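Local coordinates for putative citrate lyase, alfa subunit (Streptococcus mutans, PDB 2HJ0), which belongs to the citrate lyase alpha subunit (CitF) family and is built around two mixed, largely parallel beta-sheets flanked by helices, at residues D128-G131 with A132-E136; G137-E140 with N141-I145. One frame throughout, in Å; residues are numbered along the deposited sequence.

In the fold
Contacts 1 and 2 follow one another along the chain, with centres about 10 Å apart. Contact 1 is the body of helix 127-135 and contact 2 is the loop after it together with strand 143-145. Ile134 links the two: its CD1 lies 3.5 Å from CG of Met139, while its CG2 lies 3.6 Å from CG2 of Val143. Earlier in the loop, Ile138 packs on Ala133. The helix thus packs on the segment that follows it. The centres of contacts 1 and 2 lie about 18 and 19 Å, respectively, from the centre of the chain.

Contact 1. Residues D128-G131 with A132-E136; sequences DKVG and AAISE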
ATOM      1  N   ASP A 128      18.810  10.381 -25.455  1.00 26.44           N
ATOM      2  CA  ASP A 128      19.705  10.455 -26.611  1.00 27.67           C
ATOM      3  C   ASP A 128      19.895   9.198 -27.464  1.00 27.37           C
ATOM      4  O   ASP A 128      19.379   9.115 -28.580  1.00 27.63           O
ATOM      5  CB  ASP A 128      21.075  10.965 -26.147  1.00 29.12           C
ATOM      6  CG  ASP A 128      20.986  12.291 -25.382  1.00 32.32           C
ATOM      7  OD1 ASP A 128      20.435  13.278 -25.934  1.00 33.72           O
ATOM      8  OD2 ASP A 128      21.477  12.352 -24.231  1.00 32.75           O
ATOM      9  N   LYS A 129      20.652   8.237 -26.942  1.00 26.91           N
ATOM     10  CA  LYS A 129      20.959   6.997 -27.652  1.00 25.83           C
ATOM     11  C   LYS A 129      19.772   6.141 -28.100  1.00 25.09           C
ATOM     12  O   LYS A 129      19.565   5.946 -29.299  1.00 24.92           O
ATOM     13  CB  LYS A 129      21.918   6.151 -26.810  1.00 26.12           C
ATOM     14  CG  LYS A 129      23.107   6.940 -26.302  1.00 26.86           C
ATOM     15  CD  LYS A 129      24.293   6.050 -25.980  1.00 27.89           C
ATOM     16  CE  LYS A 129      25.490   6.899 -25.577  1.00 28.97           C
ATOM     17  NZ  LYS A 129      25.740   7.996 -26.569  1.00 28.52           N
ATOM     18  N   VAL A 130      18.998   5.616 -27.155  1.00 24.20           N
ATOM     19  CA  VAL A 130      17.854   4.787 -27.528  1.00 23.34           C
ATOM     20  C   VAL A 130      16.889   5.567 -28.420  1.00 22.93           C
ATOM     21  O   VAL A 130      16.394   5.041 -29.416  1.00 23.06           O
ATOM     22  CB  VAL A 130      17.082   4.276 -26.286  1.00 23.18           C
ATOM     23  CG1 VAL A 130      15.865   3.464 -26.722  1.00 19.63           C
ATOM     24  CG2 VAL A 130      17.996   3.426 -25.421  1.00 22.20           C
ATOM     25  N   GLY A 131      16.632   6.819 -28.057  1.00 21.72           N
ATOM     26  CA  GLY A 131      15.734   7.650 -28.835  1.00 21.53           C
ATOM     27  C   GLY A 131      16.218   7.863 -30.257  1.00 20.52           C
ATOM     28  O   GLY A 131      15.414   7.892 -31.191  1.00 20.87           O
ATOM     29  N   ALA A 132      17.530   8.021 -30.419  1.00 19.99           N
ATOM     30  CA  ALA A 132      18.147   8.215 -31.734  1.00 19.46           C
ATOM     31  C   ALA A 132      17.830   7.003 -32.586  1.00 18.36           C
ATOM     32  O   ALA A 132      17.310   7.130 -33.691  1.00 18.54           O
ATOM     33  CB  ALA A 132      19.652   8.365 -31.594  1.00 17.69           C
ATOM     34  N   ALA A 133      18.151   5.826 -32.064  1.00 18.17           N
ATOM     35  CA  ALA A 133      17.867   4.589 -32.777  1.00 18.16           C
ATOM     36  C   ALA A 133      16.386   4.544 -33.189  1.00 18.59           C
ATOM     37  O   ALA A 133      16.067   4.471 -34.378  1.00 18.36           O
ATOM     38  CB  ALA A 133      18.210   3.392 -31.908  1.00 15.86           C
ATOM     39  N   ILE A 134      15.482   4.595 -32.214  1.00 18.62           N
ATOM     40  CA  ILE A 134      14.054   4.553 -32.512  1.00 19.01           C
ATOM     41  C   ILE A 134      13.614   5.550 -33.578  1.00 20.58           C
ATOM     42  O   ILE A 134      12.715   5.274 -34.373  1.00 21.02           O
ATOM     43  CB  ILE A 134      13.226   4.801 -31.260  1.00 16.84           C
ATOM     44  CG1 ILE A 134      13.385   3.621 -30.316  1.00 16.35           C
ATOM     45  CG2 ILE A 134      11.768   4.995 -31.630  1.00 16.06           C
ATOM     46  CD1 ILE A 134      12.855   2.331 -30.881  1.00 16.92           C
ATOM     47  N   SER A 135      14.269   6.700 -33.603  1.00 21.04           N
ATOM     48  CA  SER A 135      13.931   7.742 -34.552  1.00 21.70           C
ATOM     49  C   SER A 135      14.366   7.400 -35.978  1.00 23.15           C
ATOM     50  O   SER A 135      13.889   8.002 -36.935  1.00 21.98           O
ATOM     51  CB  SER A 135      14.574   9.057 -34.103  1.00 21.06           C
ATOM     52  OG  SER A 135      13.704  10.157 -34.300  1.00 23.29           O
ATOM     53  N   GLU A 136      15.273   6.437 -36.121  1.00 25.24           N
ATOM     54  CA  GLU A 136      15.736   6.058 -37.442  1.00 26.55           C
ATOM     55  C   GLU A 136      15.004   4.836 -37.977  1.00 26.15           C
ATOM     56  O   GLU A 136      15.363   4.298 -39.022  1.00 26.45           O
ATOM     57  CB  GLU A 136      17.246   5.809 -37.441  1.00 27.72           C
ATOM     58  CG  GLU A 136      17.674   4.455 -36.930  1.00 32.40           C
ATOM     59  CD  GLU A 136      19.155   4.168 -37.210  1.00 35.39           C
ATOM     60  OE1 GLU A 136      20.024   4.937 -36.724  1.00 35.03           O
ATOM     61  OE2 GLU A 136      19.448   3.169 -37.917  1.00 37.32           O
TER
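With CG1 of Ile134 set beside its own backbone N (chi1 -68°) and CG1 of Val130 turned anti to its N (chi1 178°), the two branched side chains make a loose apolar approach one helical turn apart, CG1 to CG1 at 4.4 Å. The same Ile134 CG1 lies alongside the carbonyl O of Val130. The backbone carries most of the contact, through four hydrogen bonds in succession. Ala132 N donates to Asp128 O at 2.8 Å, and Ala133 N to Lys129 O at 3.1 Å. Next, Ile134 N donates to Val130 O at 3.0 Å. The last of the four runs from Ser135 N to Gly131 O, 2.9 Å apart.

One side of the helix is apolar and covered. Val130, Ala133 and Ile134 all pack against helix 109-114, on Leu109, Ile110 and Ile113 in turn. Near its start the helix is held by the side chain of Asn104, which bonds Asp128 OD2 through ND2 and the backbone N of Lys129 through OD1. Four successive i to i+4 bonds mark a regular alpha-helix, here the connecting helix of a beta-alpha-beta unit between parallel strands 118-123 and 143-145.

Contact 2. Residues G137-E140 with N141-I145; sequences GIME and NPVII
This is the return loop of a beta-alpha-beta crossover: residues 137-142 leave helix 127-135 and lead into strand 143-145, which lies in the large mixed sheet between strands 118-123 and 493-498. Gly137, just after the helix end, has a positive phi of 92°.

Met139, modelled as selenomethionine, carries the contact. Its CB points toward residues 141-145, CG stands beside the backbone N, and the chain bends again at chi2 and at chi3 (-61°), carrying the terminal methyl forward along the chain, past the carbonyl of Asn141 to Val143. CE ends 3.5 Å from CG2 of Val143, with the selenomethionine chain roughly perpendicular to the valine side chain. On its way the bent chain passes round the carbonyl O of Asn141, which lies 3.4 Å from CB and 3.2 Å from CE of Met139. The carbonyl C of Pro142 is the next neighbour, 4.0 Å from the same methyl. Glu140 behaves differently: its extended side chain leads away from this cluster to the exposed surface.

Around the pair, Ile113 of helix 109-114 touches Met139, and Ile121 of strand 118-123 touches both Met139 and Val143. Val143 shares backbone hydrogen bonds with Val494 and Leu496, while Ile144 pairs with Ile121 and Ser123 on strand 118-123.

The fold of Met139 onto Asn141 O and Val143 is therefore van der Waals in character, its methyl meeting a carbonyl oxygen and a valine methyl, whereas strand 143-145 is fixed in the sheet by directional backbone pairing.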
ATOM      1  N   GLY A 137      13.990   4.385 -37.249  1.00 25.96           N
ATOM      2  CA  GLY A 137      13.209   3.249 -37.709  1.00 25.89           C
ATOM      3  C   GLY A 137      13.617   1.864 -37.251  1.00 24.48           C
ATOM      4  O   GLY A 137      13.139   0.881 -37.797  1.00 24.57           O
ATOM      5  N   ILE A 138      14.486   1.775 -36.256  1.00 24.68           N
ATOM      6  CA  ILE A 138      14.931   0.487 -35.740  1.00 25.70           C
ATOM      7  C   ILE A 138      13.790  -0.493 -35.457  1.00 26.06           C
ATOM      8  O   ILE A 138      13.834  -1.617 -35.922  1.00 27.27           O
ATOM      9  CB  ILE A 138      15.748   0.670 -34.439  1.00 27.49           C
ATOM     10  CG1 ILE A 138      17.009   1.459 -34.738  1.00 29.46           C
ATOM     11  CG2 ILE A 138      16.116  -0.669 -33.837  1.00 28.89           C
ATOM     12  CD1 ILE A 138      17.809   0.879 -35.880  1.00 29.50           C
HETATM   13  N   MSE A 139      12.792  -0.087 -34.672  1.00 26.90           N
HETATM   14  CA  MSE A 139      11.666  -0.964 -34.358  1.00 26.27           C
HETATM   15  C   MSE A 139      10.637  -0.960 -35.467  1.00 25.34           C
HETATM   16  O   MSE A 139      10.491   0.013 -36.198  1.00 24.90           O
HETATM   17  CB  MSE A 139      10.935  -0.534 -33.079  1.00 27.44           C
HETATM   18  CG  MSE A 139      11.599  -0.864 -31.759  1.00 29.84           C
HETATM   19 SE   MSE A 139      10.293  -1.589 -30.492  1.00 32.16          SE
HETATM   20  CE  MSE A 139       9.070  -0.096 -30.347  1.00 32.08           C
ATOM     21  N   GLU A 140       9.913  -2.062 -35.568  1.00 26.29           N
ATOM     22  CA  GLU A 140       8.860  -2.192 -36.546  1.00 27.21           C
ATOM     23  C   GLU A 140       7.605  -1.545 -35.960  1.00 26.74           C
ATOM     24  O   GLU A 140       6.903  -0.792 -36.636  1.00 27.76           O
ATOM     25  CB  GLU A 140       8.619  -3.663 -36.835  1.00 29.32           C
ATOM     26  CG  GLU A 140       7.484  -3.925 -37.799  1.00 34.28           C
ATOM     27  CD  GLU A 140       7.390  -5.386 -38.202  1.00 37.38           C
ATOM     28  OE1 GLU A 140       6.386  -5.760 -38.855  1.00 39.14           O
ATOM     29  OE2 GLU A 140       8.325  -6.154 -37.866  1.00 38.85           O
ATOM     30  N   ASN A 141       7.331  -1.837 -34.694  1.00 25.42           N
ATOM     31  CA  ASN A 141       6.183  -1.260 -34.006  1.00 24.02           C
ATOM     32  C   ASN A 141       6.542   0.111 -33.423  1.00 22.65           C
ATOM     33  O   ASN A 141       7.713   0.403 -33.164  1.00 22.78           O
ATOM     34  CB  ASN A 141       5.731  -2.202 -32.889  1.00 24.30           C
ATOM     35  CG  ASN A 141       4.799  -3.273 -33.383  1.00 23.02           C
ATOM     36  OD1 ASN A 141       4.578  -4.282 -32.711  1.00 22.77           O
ATOM     37  ND2 ASN A 141       4.230  -3.055 -34.564  1.00 22.49           N
ATOM     38  N   PRO A 142       5.537   0.979 -33.231  1.00 20.78           N
ATOM     39  CA  PRO A 142       5.783   2.317 -32.674  1.00 19.58           C
ATOM     40  C   PRO A 142       5.964   2.274 -31.157  1.00 17.67           C
ATOM     41  O   PRO A 142       5.272   1.525 -30.461  1.00 17.61           O
ATOM     42  CB  PRO A 142       4.518   3.105 -33.052  1.00 19.32           C
ATOM     43  CG  PRO A 142       3.903   2.322 -34.168  1.00 20.15           C
ATOM     44  CD  PRO A 142       4.173   0.884 -33.772  1.00 20.70           C
ATOM     45  N   VAL A 143       6.891   3.074 -30.648  1.00 15.77           N
ATOM     46  CA  VAL A 143       7.105   3.137 -29.209  1.00 14.40           C
ATOM     47  C   VAL A 143       5.904   3.885 -28.645  1.00 14.04           C
ATOM     48  O   VAL A 143       5.512   4.913 -29.194  1.00 15.62           O
ATOM     49  CB  VAL A 143       8.382   3.929 -28.866  1.00 13.79           C
ATOM     50  CG1 VAL A 143       8.493   4.101 -27.358  1.00 14.76           C
ATOM     51  CG2 VAL A 143       9.605   3.218 -29.418  1.00 12.93           C
ATOM     52  N   ILE A 144       5.295   3.373 -27.581  1.00 12.20           N
ATOM     53  CA  ILE A 144       4.145   4.058 -26.980  1.00 12.36           C
ATOM     54  C   ILE A 144       4.616   4.948 -25.830  1.00 11.28           C
ATOM     55  O   ILE A 144       5.068   4.461 -24.796  1.00 12.34           O
ATOM     56  CB  ILE A 144       3.109   3.068 -26.400  1.00 13.67           C
ATOM     57  CG1 ILE A 144       2.551   2.169 -27.508  1.00 14.89           C
ATOM     58  CG2 ILE A 144       1.971   3.841 -25.729  1.00 13.77           C
ATOM     59  CD1 ILE A 144       1.834   2.919 -28.601  1.00 17.00           C
ATOM     60  N   ILE A 145       4.519   6.254 -25.991  1.00  9.60           N
ATOM     61  CA  ILE A 145       4.956   7.108 -24.908  1.00  8.70           C
ATOM     62  C   ILE A 145       3.779   7.548 -24.074  1.00  8.73           C
ATOM     63  O   ILE A 145       2.754   7.976 -24.600  1.00  8.62           O
ATOM     64  CB  ILE A 145       5.696   8.332 -25.432  1.00  8.80           C
ATOM     65  CG1 ILE A 145       7.110   7.922 -25.827  1.00  8.07           C
ATOM     66  CG2 ILE A 145       5.740   9.412 -24.372  1.00  7.36           C
ATOM     67  CD1 ILE A 145       7.770   8.922 -26.659  1.00 10.64           C
TER